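Local structure of Alpha/beta hydrolase (Paenibacillus sp. VTT E-133280, 6TJ2) at residues T73-E78 against V100-Q105; A152-A157 against P246-H251; I175-P180 against D184-T189; K217-Y220 against P225-Y228. The protein probably hydrolyses methyl salicylate to salicylic acid, as an extracellular esterase of the alpha/beta-hydrolase fold resembling tobacco salicylic acid binding protein 2. One frame throughout, in Å; residues are numbered along the deposited sequence.

Contact 1: residues T73-E78 against V100-Q105; sequences TVYTPE and VDYIKQ
At one margin of the central parallel sheet of the alpha/beta hydrolase core, Tyr-102 of helix 92-105 reaches across to Tyr-75 and Pro-77, which lie at the end of strand 73-75 and in the loop leaving it. One face of the phenol ring is turned to Pro-77 CB. This carbon stands 3.5 Å from the centroid of the Tyr-102 ring and only 1° off its normal, a CH-pi contact centred on the face. With CG anti to the backbone N (chi1 173°), the Tyr-102 ring is carried away from the helix axis, past Pro-77 and on to Tyr-75. There Tyr-102 OH sits near the plane of the Tyr-75 ring, at its edge, 3.4 Å from Tyr-75 CD2, and at the same distance from Tyr-75 CB. Replacing Tyr-102 with an alanine would probably open a gap between helix and loop, leaving Pro-77 CB without the aromatic face it rests on. Tyr-75 is itself fixed by backbone hydrogen bonds to Phe-47 and Leu-49 of the neighbouring strand. Such strand-to-helix packing belongs to a beta-alpha-beta crossover, here running from strand 73-75 through helix 92-105 to strand 111-117.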
loop_
_atom_site.group_PDB
_atom_site.type_symbol
_atom_site.label_atom_id
_atom_site.label_comp_id
_atom_site.label_asym_id
_atom_site.label_seq_id
_atom_site.Cartn_x
_atom_site.Cartn_y
_atom_site.Cartn_z
ATOM N N THR A 73 -15.243 -14.912 -23.208
ATOM C CA THR A 73 -14.766 -14.703 -24.579
ATOM C C THR A 73 -13.644 -13.653 -24.523
ATOM O O THR A 73 -13.812 -12.652 -23.826
ATOM C CB THR A 73 -15.895 -14.273 -25.496
ATOM O OG1 THR A 73 -16.864 -15.332 -25.477
ATOM C CG2 THR A 73 -15.428 -14.070 -26.920
ATOM N N VAL A 74 -12.521 -13.958 -25.140
ATOM C CA VAL A 74 -11.336 -13.075 -24.988
ATOM C C VAL A 74 -10.743 -12.795 -26.371
ATOM O O VAL A 74 -10.356 -13.753 -27.075
ATOM C CB VAL A 74 -10.278 -13.671 -24.066
ATOM C CG1 VAL A 74 -9.129 -12.697 -23.867
ATOM C CG2 VAL A 74 -10.860 -14.107 -22.727
ATOM N N TYR A 75 -10.638 -11.538 -26.728
ATOM C CA TYR A 75 -9.971 -11.054 -27.967
ATOM C C TYR A 75 -8.681 -10.357 -27.560
ATOM O O TYR A 75 -8.684 -9.544 -26.598
ATOM C CB TYR A 75 -10.865 -10.105 -28.743
ATOM C CG TYR A 75 -12.137 -10.739 -29.214
ATOM C CD1 TYR A 75 -13.322 -10.585 -28.501
ATOM C CD2 TYR A 75 -12.147 -11.536 -30.331
ATOM C CE1 TYR A 75 -14.495 -11.204 -28.889
ATOM C CE2 TYR A 75 -13.327 -12.123 -30.750
ATOM C CZ TYR A 75 -14.485 -11.960 -30.040
ATOM O OH TYR A 75 -15.655 -12.558 -30.479
ATOM N N THR A 76 -7.582 -10.688 -28.192
ATOM C CA THR A 76 -6.249 -10.076 -27.950
ATOM C C THR A 76 -5.688 -9.529 -29.261
ATOM O O THR A 76 -4.782 -10.131 -29.819
ATOM C CB THR A 76 -5.291 -11.066 -27.313
ATOM O OG1 THR A 76 -5.069 -12.220 -28.130
ATOM C CG2 THR A 76 -5.847 -11.572 -25.998
ATOM N N PRO A 77 -6.208 -8.415 -29.748
ATOM C CA PRO A 77 -5.756 -7.882 -31.039
ATOM C C PRO A 77 -4.308 -7.428 -30.968
ATOM O O PRO A 77 -3.856 -6.859 -29.946
ATOM C CB PRO A 77 -6.691 -6.692 -31.267
ATOM C CG PRO A 77 -7.137 -6.286 -29.879
ATOM C CD PRO A 77 -7.251 -7.591 -29.144
ATOM N N GLU A 78 -3.635 -7.556 -32.087
ATOM C CA GLU A 78 -2.381 -6.824 -32.289
ATOM C C GLU A 78 -2.721 -5.447 -32.898
ATOM O O GLU A 78 -3.856 -5.239 -33.407
ATOM C CB GLU A 78 -1.468 -7.587 -33.246
ATOM C CG GLU A 78 -0.053 -7.065 -33.293
ATOM C CD GLU A 78 0.456 -6.914 -31.879
ATOM O OE1 GLU A 78 0.973 -7.937 -31.360
ATOM O OE2 GLU A 78 0.401 -5.791 -31.340
ATOM N N VAL A 100 -9.727 0.140 -33.343
ATOM C CA VAL A 100 -11.140 0.462 -33.693
ATOM C C VAL A 100 -11.547 -0.389 -34.896
ATOM O O VAL A 100 -12.682 -0.942 -34.895
ATOM C CB VAL A 100 -11.306 1.961 -33.982
ATOM C CG1 VAL A 100 -12.656 2.252 -34.613
ATOM C CG2 VAL A 100 -11.088 2.775 -32.708
ATOM N N ASP A 101 -10.691 -0.507 -35.895
ATOM C CA ASP A 101 -11.044 -1.306 -37.102
ATOM C C ASP A 101 -11.218 -2.769 -36.716
ATOM O O ASP A 101 -12.090 -3.436 -37.278
ATOM C CB ASP A 101 -10.003 -1.127 -38.189
ATOM C CG ASP A 101 -10.002 0.228 -38.895
ATOM O OD1 ASP A 101 -11.002 0.948 -38.783
ATOM O OD2 ASP A 101 -8.961 0.469 -39.559
ATOM N N TYR A 102 -10.405 -3.299 -35.817
ATOM C CA TYR A 102 -10.546 -4.720 -35.386
ATOM C C TYR A 102 -11.911 -4.895 -34.736
ATOM O O TYR A 102 -12.660 -5.876 -35.049
ATOM C CB TYR A 102 -9.387 -5.046 -34.432
ATOM C CG TYR A 102 -9.458 -6.385 -33.775
ATOM C CD1 TYR A 102 -8.731 -7.457 -34.269
ATOM C CD2 TYR A 102 -10.166 -6.546 -32.591
ATOM C CE1 TYR A 102 -8.783 -8.692 -33.647
ATOM C CE2 TYR A 102 -10.223 -7.769 -31.967
ATOM C CZ TYR A 102 -9.504 -8.842 -32.477
ATOM O OH TYR A 102 -9.498 -10.073 -31.837
ATOM N N ILE A 103 -12.298 -3.993 -33.851
ATOM C CA ILE A 103 -13.596 -4.033 -33.125
ATOM C C ILE A 103 -14.735 -3.939 -34.144
ATOM O O ILE A 103 -15.684 -4.751 -34.063
ATOM C CB ILE A 103 -13.666 -2.905 -32.083
ATOM C CG1 ILE A 103 -12.734 -3.214 -30.917
ATOM C CG2 ILE A 103 -15.081 -2.649 -31.598
ATOM C CD1 ILE A 103 -12.345 -2.033 -30.075
ATOM N N LYS A 104 -14.637 -3.081 -35.145
ATOM C CA LYS A 104 -15.760 -2.880 -36.099
ATOM C C LYS A 104 -15.836 -4.096 -37.002
ATOM O O LYS A 104 -16.946 -4.562 -37.305
ATOM C CB LYS A 104 -15.552 -1.609 -36.909
ATOM C CG LYS A 104 -15.783 -0.380 -36.080
ATOM C CD LYS A 104 -15.455 0.834 -36.883
ATOM C CE LYS A 104 -15.898 2.084 -36.184
ATOM N NZ LYS A 104 -15.541 3.224 -37.061
ATOM N N GLN A 105 -14.721 -4.642 -37.404
ATOM C CA GLN A 105 -14.721 -5.748 -38.404
ATOM C C GLN A 105 -15.321 -6.993 -37.765
ATOM O O GLN A 105 -16.038 -7.719 -38.467
ATOM C CB GLN A 105 -13.314 -6.035 -38.920
ATOM C CG GLN A 105 -12.856 -5.000 -39.952
ATOM C CD GLN A 105 -11.361 -4.937 -40.195
ATOM O OE1 GLN A 105 -10.596 -5.800 -39.760
ATOM N NE2 GLN A 105 -10.916 -3.891 -40.880
#

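Contact 2: residues A152-A157 against P246-H251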
loop_
_atom_site.group_PDB
_atom_site.type_symbol
_atom_site.label_atom_id
_atom_site.label_comp_id
_atom_site.label_asym_id
_atom_site.label_seq_id
_atom_site.Cartn_x
_atom_site.Cartn_y
_atom_site.Cartn_z
ATOM N N ALA A 152 4.538 9.566 -21.765
ATOM C CA ALA A 152 5.867 9.897 -21.222
ATOM C C ALA A 152 5.749 10.992 -20.138
ATOM O O ALA A 152 6.509 10.868 -19.129
ATOM C CB ALA A 152 6.774 10.350 -22.363
ATOM N N ASP A 153 4.797 11.888 -20.288
ATOM C CA ASP A 153 4.547 12.979 -19.307
ATOM C C ASP A 153 4.259 12.388 -17.924
ATOM O O ASP A 153 4.333 13.127 -16.930
ATOM C CB ASP A 153 3.410 13.903 -19.725
ATOM C CG ASP A 153 3.710 14.918 -20.845
ATOM O OD1 ASP A 153 4.923 15.191 -21.051
ATOM O OD2 ASP A 153 2.731 15.393 -21.424
ATOM N N GLN A 154 3.780 11.155 -17.803
ATOM C CA GLN A 154 3.380 10.605 -16.499
ATOM C C GLN A 154 4.578 10.221 -15.669
ATOM O O GLN A 154 4.419 10.030 -14.466
ATOM C CB GLN A 154 2.543 9.331 -16.713
ATOM C CG GLN A 154 1.305 9.513 -17.591
ATOM C CD GLN A 154 0.522 10.759 -17.313
ATOM O OE1 GLN A 154 0.126 10.990 -16.140
ATOM N NE2 GLN A 154 0.324 11.591 -18.323
ATOM N N PHE A 155 5.766 10.121 -16.269
ATOM C CA PHE A 155 6.932 9.583 -15.531
ATOM C C PHE A 155 7.619 10.663 -14.692
ATOM O O PHE A 155 7.587 11.843 -15.015
ATOM C CB PHE A 155 7.940 8.972 -16.498
ATOM C CG PHE A 155 7.524 7.594 -16.963
ATOM C CD1 PHE A 155 8.059 6.464 -16.375
ATOM C CD2 PHE A 155 6.573 7.477 -17.960
ATOM C CE1 PHE A 155 7.635 5.203 -16.777
ATOM C CE2 PHE A 155 6.201 6.212 -18.390
ATOM C CZ PHE A 155 6.752 5.085 -17.808
ATOM N N PRO A 156 8.375 10.241 -13.661
ATOM C CA PRO A 156 9.300 11.163 -12.993
ATOM C C PRO A 156 10.257 11.761 -14.025
ATOM O O PRO A 156 10.570 11.104 -15.033
ATOM C CB PRO A 156 10.022 10.282 -11.981
ATOM C CG PRO A 156 9.128 9.086 -11.782
ATOM C CD PRO A 156 8.418 8.876 -13.103
ATOM N N ALA A 157 10.757 12.975 -13.762
ATOM C CA ALA A 157 11.631 13.690 -14.707
ATOM C C ALA A 157 12.844 12.844 -15.122
ATOM O O ALA A 157 13.196 12.904 -16.330
ATOM C CB ALA A 157 12.066 15.008 -14.085
ATOM N N PRO A 246 -1.848 5.348 -5.903
ATOM C CA PRO A 246 -3.072 6.009 -6.331
ATOM C C PRO A 246 -2.937 7.092 -7.406
ATOM O O PRO A 246 -3.961 7.650 -7.823
ATOM C CB PRO A 246 -3.566 6.704 -5.045
ATOM C CG PRO A 246 -2.302 6.932 -4.256
ATOM C CD PRO A 246 -1.400 5.775 -4.562
ATOM N N THR A 247 -1.760 7.397 -7.916
ATOM C CA THR A 247 -1.632 8.546 -8.832
ATOM C C THR A 247 -2.322 8.323 -10.169
ATOM O O THR A 247 -3.279 9.081 -10.501
ATOM C CB THR A 247 -0.199 9.017 -9.010
ATOM O OG1 THR A 247 0.266 9.473 -7.738
ATOM C CG2 THR A 247 -0.101 10.143 -10.033
ATOM N N GLN A 248 -1.947 7.332 -10.953
ATOM C CA GLN A 248 -2.601 7.155 -12.283
ATOM C C GLN A 248 -4.083 6.820 -12.080
ATOM O O GLN A 248 -4.942 7.423 -12.807
ATOM C CB GLN A 248 -1.915 6.104 -13.140
ATOM C CG GLN A 248 -0.539 6.528 -13.651
ATOM C CD GLN A 248 -0.591 7.732 -14.561
ATOM O OE1 GLN A 248 -0.020 8.823 -14.306
ATOM N NE2 GLN A 248 -1.311 7.624 -15.635
ATOM N N SER A 249 -4.419 5.952 -11.159
ATOM C CA SER A 249 -5.819 5.544 -10.976
ATOM C C SER A 249 -6.656 6.752 -10.624
ATOM O O SER A 249 -7.801 6.840 -11.071
ATOM C CB SER A 249 -5.953 4.431 -9.970
ATOM O OG SER A 249 -5.546 4.894 -8.691
ATOM N N SER A 250 -6.142 7.701 -9.845
ATOM C CA SER A 250 -6.954 8.875 -9.435
ATOM C C SER A 250 -7.370 9.684 -10.645
ATOM O O SER A 250 -8.381 10.456 -10.536
ATOM C CB SER A 250 -6.210 9.729 -8.451
ATOM O OG SER A 250 -5.144 10.413 -9.078
ATOM N N HIS A 251 -6.693 9.629 -11.781
ATOM C CA HIS A 251 -7.093 10.395 -12.975
ATOM C C HIS A 251 -8.451 9.945 -13.464
ATOM O O HIS A 251 -9.118 10.749 -14.174
ATOM C CB HIS A 251 -6.079 10.219 -14.105
ATOM C CG HIS A 251 -4.732 10.762 -13.832
ATOM N ND1 HIS A 251 -3.726 10.649 -14.731
ATOM C CD2 HIS A 251 -4.236 11.471 -12.776
ATOM C CE1 HIS A 251 -2.644 11.275 -14.244
ATOM N NE2 HIS A 251 -2.940 11.774 -13.014
#
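Gln-154 points its amide into the angle between Gln-248 and His-251, and its oxygen makes the closest approach to both. Against the His-251 ring the Gln-154 amide is almost perpendicular, the planes 86° apart, and Gln-154 OE1 comes to the ring edge in its plane, 3.4 Å from CE1 of His-251. The two side chains run past each other in opposite senses. Toward Gln-248 the amide planes are inclined by 64°; Gln-154 OE1 lies 2.8 Å from the atom modelled as OE1 of Gln-248, whose terminal amide is probably turned over in the model. A bend at chi2 (-43°) folds the Gln-154 chain and helps bring its amide here. In the fold, the contact joins the loop leading from core strand 134-139 into helix 157-170, probably the start of the cap, as in related alpha/beta hydrolases, to helix 244-250, which follows strand 226-231. The other end of the Gln-154 amide is tied locally, NE2 being hydrogen-bonded to Ser-150 O and to Gln-149 OE1. His-251 is anchored through ND1 to the carbonyl of Ala-144, which fixes the ring with its CE1 edge toward Gln-154 OE1.

Contact 3: residues I175-P180 against D184-T189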
loop_
_atom_site.group_PDB
_atom_site.type_symbol
_atom_site.label_atom_id
_atom_site.label_comp_id
_atom_site.label_asym_id
_atom_site.label_seq_id
_atom_site.Cartn_x
_atom_site.Cartn_y
_atom_site.Cartn_z
ATOM N N ILE A 175 12.763 2.659 -28.617
ATOM C CA ILE A 175 13.327 2.553 -27.262
ATOM C C ILE A 175 13.450 1.089 -26.922
ATOM O O ILE A 175 12.457 0.347 -26.921
ATOM C CB ILE A 175 12.407 3.243 -26.241
ATOM C CG1 ILE A 175 12.349 4.748 -26.518
ATOM C CG2 ILE A 175 12.893 2.947 -24.832
ATOM C CD1 ILE A 175 11.228 5.471 -25.749
ATOM N N THR A 176 14.679 0.683 -26.637
ATOM C CA THR A 176 14.978 -0.660 -26.121
ATOM C C THR A 176 15.243 -0.536 -24.631
ATOM O O THR A 176 16.178 0.195 -24.256
ATOM C CB THR A 176 16.149 -1.312 -26.850
ATOM O OG1 THR A 176 15.843 -1.379 -28.249
ATOM C CG2 THR A 176 16.459 -2.690 -26.317
ATOM N N LEU A 177 14.475 -1.207 -23.806
ATOM C CA LEU A 177 14.715 -1.177 -22.371
ATOM C C LEU A 177 16.020 -1.879 -22.068
ATOM O O LEU A 177 16.184 -3.005 -22.506
ATOM C CB LEU A 177 13.607 -1.892 -21.600
ATOM C CG LEU A 177 12.218 -1.304 -21.711
ATOM C CD1 LEU A 177 11.204 -2.241 -21.044
ATOM C CD2 LEU A 177 12.234 0.084 -21.125
ATOM N N PRO A 178 16.959 -1.324 -21.306
ATOM C CA PRO A 178 18.134 -2.063 -20.869
ATOM C C PRO A 178 17.691 -3.223 -19.989
ATOM O O PRO A 178 16.753 -3.050 -19.172
ATOM C CB PRO A 178 19.007 -1.074 -20.105
ATOM C CG PRO A 178 18.497 0.264 -20.578
ATOM C CD PRO A 178 17.045 0.082 -20.943
ATOM N N PHE A 179 18.408 -4.326 -19.996
ATOM C CA PHE A 179 17.979 -5.511 -19.232
ATOM C C PHE A 179 18.038 -5.229 -17.735
ATOM O O PHE A 179 17.115 -5.662 -17.008
ATOM C CB PHE A 179 18.811 -6.750 -19.588
ATOM C CG PHE A 179 18.377 -7.985 -18.848
ATOM C CD1 PHE A 179 17.088 -8.484 -18.940
ATOM C CD2 PHE A 179 19.214 -8.617 -17.950
ATOM C CE1 PHE A 179 16.669 -9.586 -18.217
ATOM C CE2 PHE A 179 18.795 -9.742 -17.231
ATOM C CZ PHE A 179 17.515 -10.208 -17.347
ATOM N N PRO A 180 19.043 -4.544 -17.171
ATOM C CA PRO A 180 19.041 -4.383 -15.705
ATOM C C PRO A 180 17.789 -3.631 -15.242
ATOM O O PRO A 180 17.141 -4.007 -14.235
ATOM C CB PRO A 180 20.347 -3.634 -15.426
ATOM C CG PRO A 180 21.269 -4.076 -16.573
ATOM C CD PRO A 180 20.308 -4.055 -17.744
ATOM N N ASP A 184 14.874 -5.526 -12.904
ATOM C CA ASP A 184 14.636 -5.023 -11.540
ATOM C C ASP A 184 13.365 -4.177 -11.415
ATOM O O ASP A 184 12.943 -4.017 -10.264
ATOM C CB ASP A 184 15.883 -4.363 -10.943
ATOM C CG ASP A 184 16.904 -5.368 -10.421
ATOM O OD1 ASP A 184 16.578 -6.518 -10.216
ATOM O OD2 ASP A 184 18.001 -4.865 -10.103
ATOM N N THR A 185 12.759 -3.686 -12.486
ATOM C CA THR A 185 11.576 -2.817 -12.340
ATOM C C THR A 185 10.392 -3.248 -13.158
ATOM O O THR A 185 9.293 -2.751 -12.836
ATOM C CB THR A 185 11.874 -1.341 -12.600
ATOM O OG1 THR A 185 12.062 -1.098 -13.992
ATOM C CG2 THR A 185 13.073 -0.878 -11.810
ATOM N N PHE A 186 10.509 -4.139 -14.139
ATOM C CA PHE A 186 9.363 -4.671 -14.895
ATOM C C PHE A 186 9.004 -6.081 -14.447
ATOM O O PHE A 186 7.847 -6.485 -14.476
ATOM C CB PHE A 186 9.641 -4.642 -16.404
ATOM C CG PHE A 186 9.496 -3.280 -17.031
ATOM C CD1 PHE A 186 8.598 -3.122 -18.074
ATOM C CD2 PHE A 186 10.240 -2.181 -16.660
ATOM C CE1 PHE A 186 8.420 -1.888 -18.689
ATOM C CE2 PHE A 186 10.086 -0.953 -17.302
ATOM C CZ PHE A 186 9.144 -0.823 -18.304
ATOM N N VAL A 187 10.044 -6.870 -14.137
ATOM C CA VAL A 187 9.867 -8.282 -13.712
ATOM C C VAL A 187 10.588 -8.534 -12.375
ATOM O O VAL A 187 11.253 -9.572 -12.157
ATOM C CB VAL A 187 10.304 -9.246 -14.832
ATOM C CG1 VAL A 187 9.380 -9.139 -16.034
ATOM C CG2 VAL A 187 11.732 -9.061 -15.274
ATOM N N ASN A 188 10.511 -7.580 -11.460
ATOM C CA ASN A 188 11.183 -7.650 -10.156
ATOM C C ASN A 188 10.816 -8.900 -9.380
ATOM O O ASN A 188 11.725 -9.370 -8.632
ATOM C CB ASN A 188 10.868 -6.381 -9.336
ATOM C CG ASN A 188 9.464 -5.828 -9.436
ATOM O OD1 ASN A 188 8.971 -5.597 -10.529
ATOM N ND2 ASN A 188 8.852 -5.569 -8.285
ATOM N N THR A 189 9.675 -9.523 -9.557
ATOM C CA THR A 189 9.309 -10.739 -8.768
ATOM C C THR A 189 9.711 -12.014 -9.507
ATOM O O THR A 189 9.532 -13.091 -8.924
ATOM C CB THR A 189 7.816 -10.749 -8.421
ATOM O OG1 THR A 189 7.054 -10.943 -9.611
ATOM C CG2 THR A 189 7.383 -9.472 -7.756
#
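Pro-180 and Asp-184 are one helical turn apart in helix 179-185, and the bond between them is a regular i to i+4 one: Asp-184 N donates to Pro-180 O at 3.0 Å, with an N-H...O angle of 156°. Pro-178 occupies the N-cap position, so Pro-180 falls in the first turn, where a missing backbone N-H costs no helical bond. Before the helix the chain is extended through Leu-177, and after it 186-189 continues as a loop, bringing Leu-177 and Phe-186 together from opposite directions. Leu-177 CD1 sits over one face of the Phe-186 ring, 3.9 Å from its centroid and 21° off the normal. The methyl is displaced toward the rim, and CE1 and CZ of Phe-186 are each 3.7 Å from Leu-177 CD1. The extended second torsion of Leu-177 (chi2 172°) carries this methyl forward onto the ring. Leu-177 is also touched by Phe-163 of helix 157-170. An alanine in place of Phe-186 would probably leave a gap beside Leu-177 CD1 and deprive the His-264 ring of an aromatic neighbour. Asp-184 faces another partner altogether: its carboxylate forms salt bridges with Arg-256 and Arg-136 of the third subunit, joining the helix end to the assembly. Phe-186 meets, nearly perpendicular, the ring of His-264, which with Ser-117 and Asp-234 has the geometry of a Ser-His-Asp triad and is probably catalytic; the contact is consistent with cap helices closing over the active site of an alpha/beta hydrolase.

Contact 4: residues K217-Y220 against P225-Y228; sequences KKFY and PKSY
Phe-219, in the weakly bonded helix 217-221, and Lys-226, at the start of strand 226-231, meet across the short turn that leads from helix to strand. The touch is light: CZ of the Phe-219 ring lies 4.2 Å from Lys-226 CD, a methylene partway along the lysine chain, which crosses obliquely. The lysine chain is bent at both chi3 (-90°) and chi4 (-83°), which turns its ammonium group off the ring and toward the Phe-219 carbonyl. There a water donates to Phe-219 O at 2.8 Å; its approach to Lys-226 NZ is unusually short, and a bridge between the segments through it is doubtful. The firm partner of Lys-226 NZ is Ile-224 O, to which it is hydrogen-bonded. This helix-turn-strand unit delivers the chain into the parallel core sheet of the alpha/beta hydrolase fold, where strand 226-231 runs between strands 134-139 and 256-260. Phe-219 also lies against Ile-137 and Phe-139 of strand 134-139 and against Ser-127 and Gln-128 of helix 119-129. Within the helix its CD2 stands 3.6 Å above the centre of the ring of Tyr-220, whose hydroxyl is hydrogen-bonded to Pro-145 O.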
loop_
_atom_site.group_PDB
_atom_site.type_symbol
_atom_site.label_atom_id
_atom_site.label_comp_id
_atom_site.label_asym_id
_atom_site.label_seq_id
_atom_site.Cartn_x
_atom_site.Cartn_y
_atom_site.Cartn_z
ATOM N N LYS A 217 -10.600 14.885 -24.183
ATOM C CA LYS A 217 -11.822 15.538 -23.691
ATOM C C LYS A 217 -13.014 14.588 -23.787
ATOM O O LYS A 217 -13.831 14.522 -22.832
ATOM C CB LYS A 217 -12.100 16.792 -24.511
ATOM C CG LYS A 217 -11.038 17.867 -24.341
ATOM C CD LYS A 217 -11.481 19.161 -25.006
ATOM C CE LYS A 217 -10.634 20.319 -24.534
ATOM N NZ LYS A 217 -9.225 20.154 -24.954
ATOM N N LYS A 218 -13.141 13.871 -24.919
ATOM C CA LYS A 218 -14.288 12.973 -25.093
ATOM C C LYS A 218 -14.213 11.881 -24.016
ATOM O O LYS A 218 -15.221 11.584 -23.392
ATOM C CB LYS A 218 -14.413 12.457 -26.525
ATOM C CG LYS A 218 -15.538 11.460 -26.679
ATOM C CD LYS A 218 -16.057 11.303 -28.100
ATOM C CE LYS A 218 -17.357 10.526 -28.178
ATOM N NZ LYS A 218 -18.433 11.215 -27.433
ATOM N N PHE A 219 -13.044 11.248 -23.846
ATOM C CA PHE A 219 -12.899 10.175 -22.843
ATOM C C PHE A 219 -13.378 10.629 -21.467
ATOM O O PHE A 219 -14.118 9.897 -20.792
ATOM C CB PHE A 219 -11.458 9.702 -22.755
ATOM C CG PHE A 219 -11.240 8.738 -21.619
ATOM C CD1 PHE A 219 -11.663 7.429 -21.733
ATOM C CD2 PHE A 219 -10.736 9.147 -20.401
ATOM C CE1 PHE A 219 -11.568 6.575 -20.658
ATOM C CE2 PHE A 219 -10.631 8.274 -19.324
ATOM C CZ PHE A 219 -11.027 6.981 -19.462
ATOM N N TYR A 220 -12.951 11.822 -21.069
ATOM C CA TYR A 220 -13.280 12.345 -19.716
ATOM C C TYR A 220 -14.728 12.840 -19.642
ATOM O O TYR A 220 -15.153 13.027 -18.500
ATOM C CB TYR A 220 -12.271 13.406 -19.267
ATOM C CG TYR A 220 -10.972 12.746 -18.862
ATOM C CD1 TYR A 220 -10.921 11.974 -17.710
ATOM C CD2 TYR A 220 -9.866 12.771 -19.647
ATOM C CE1 TYR A 220 -9.748 11.334 -17.328
ATOM C CE2 TYR A 220 -8.697 12.107 -19.317
ATOM C CZ TYR A 220 -8.631 11.371 -18.144
ATOM O OH TYR A 220 -7.516 10.674 -17.761
ATOM N N PRO A 225 -18.646 2.967 -17.060
ATOM C CA PRO A 225 -18.006 2.595 -15.810
ATOM C C PRO A 225 -16.537 2.187 -16.006
ATOM O O PRO A 225 -16.159 1.666 -17.074
ATOM C CB PRO A 225 -18.783 1.375 -15.319
ATOM C CG PRO A 225 -20.009 1.254 -16.152
ATOM C CD PRO A 225 -19.779 2.106 -17.365
ATOM N N LYS A 226 -15.707 2.548 -15.043
ATOM C CA LYS A 226 -14.267 2.256 -15.062
ATOM C C LYS A 226 -13.862 1.451 -13.856
ATOM O O LYS A 226 -14.426 1.631 -12.756
ATOM C CB LYS A 226 -13.477 3.558 -15.071
ATOM C CG LYS A 226 -13.711 4.417 -16.323
ATOM C CD LYS A 226 -13.354 5.881 -16.157
ATOM C CE LYS A 226 -14.553 6.659 -15.664
ATOM N NZ LYS A 226 -15.398 7.008 -16.836
ATOM N N SER A 227 -12.830 0.643 -14.033
ATOM C CA SER A 227 -12.113 -0.056 -12.960
ATOM C C SER A 227 -10.633 0.140 -13.109
ATOM O O SER A 227 -10.135 0.381 -14.242
ATOM C CB SER A 227 -12.407 -1.536 -12.964
ATOM O OG SER A 227 -13.798 -1.773 -12.868
ATOM N N TYR A 228 -9.927 0.015 -12.006
ATOM C CA TYR A 228 -8.463 0.007 -11.999
ATOM C C TYR A 228 -8.032 -1.215 -11.247
ATOM O O TYR A 228 -8.367 -1.377 -10.049
ATOM C CB TYR A 228 -7.870 1.277 -11.383
ATOM C CG TYR A 228 -6.436 1.534 -11.802
ATOM C CD1 TYR A 228 -5.376 0.822 -11.256
ATOM C CD2 TYR A 228 -6.131 2.466 -12.798
ATOM C CE1 TYR A 228 -4.084 0.973 -11.694
ATOM C CE2 TYR A 228 -4.822 2.631 -13.238
ATOM C CZ TYR A 228 -3.823 1.853 -12.723
ATOM O OH TYR A 228 -2.533 2.013 -13.190
HETATM O O HOH W 1 -15.064 9.022 -18.348
#

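From the N terminus, contact 1 closes first, binding strand 73-75 and its following loop to helix 92-105 before any other contact begins. Contact 2 then opens at 152-157 and closes 89 residues later at 246-251, so it spans the probable cap region and the return to the core sheet. Contacts 3 and 4 are both nested in that loop, in series: contact 3 closes the small turn around helix 179-185 of the probable cap, contact 4 the turn from helix 217-221 into strand 226-231. Contacts 2 and 4 touch, His-251 packing on Tyr-220 and Ser-249 on Tyr-228. Contact 1 reaches the same sheet as contact 4, but lies across the chain's centre from contacts 2 and 3.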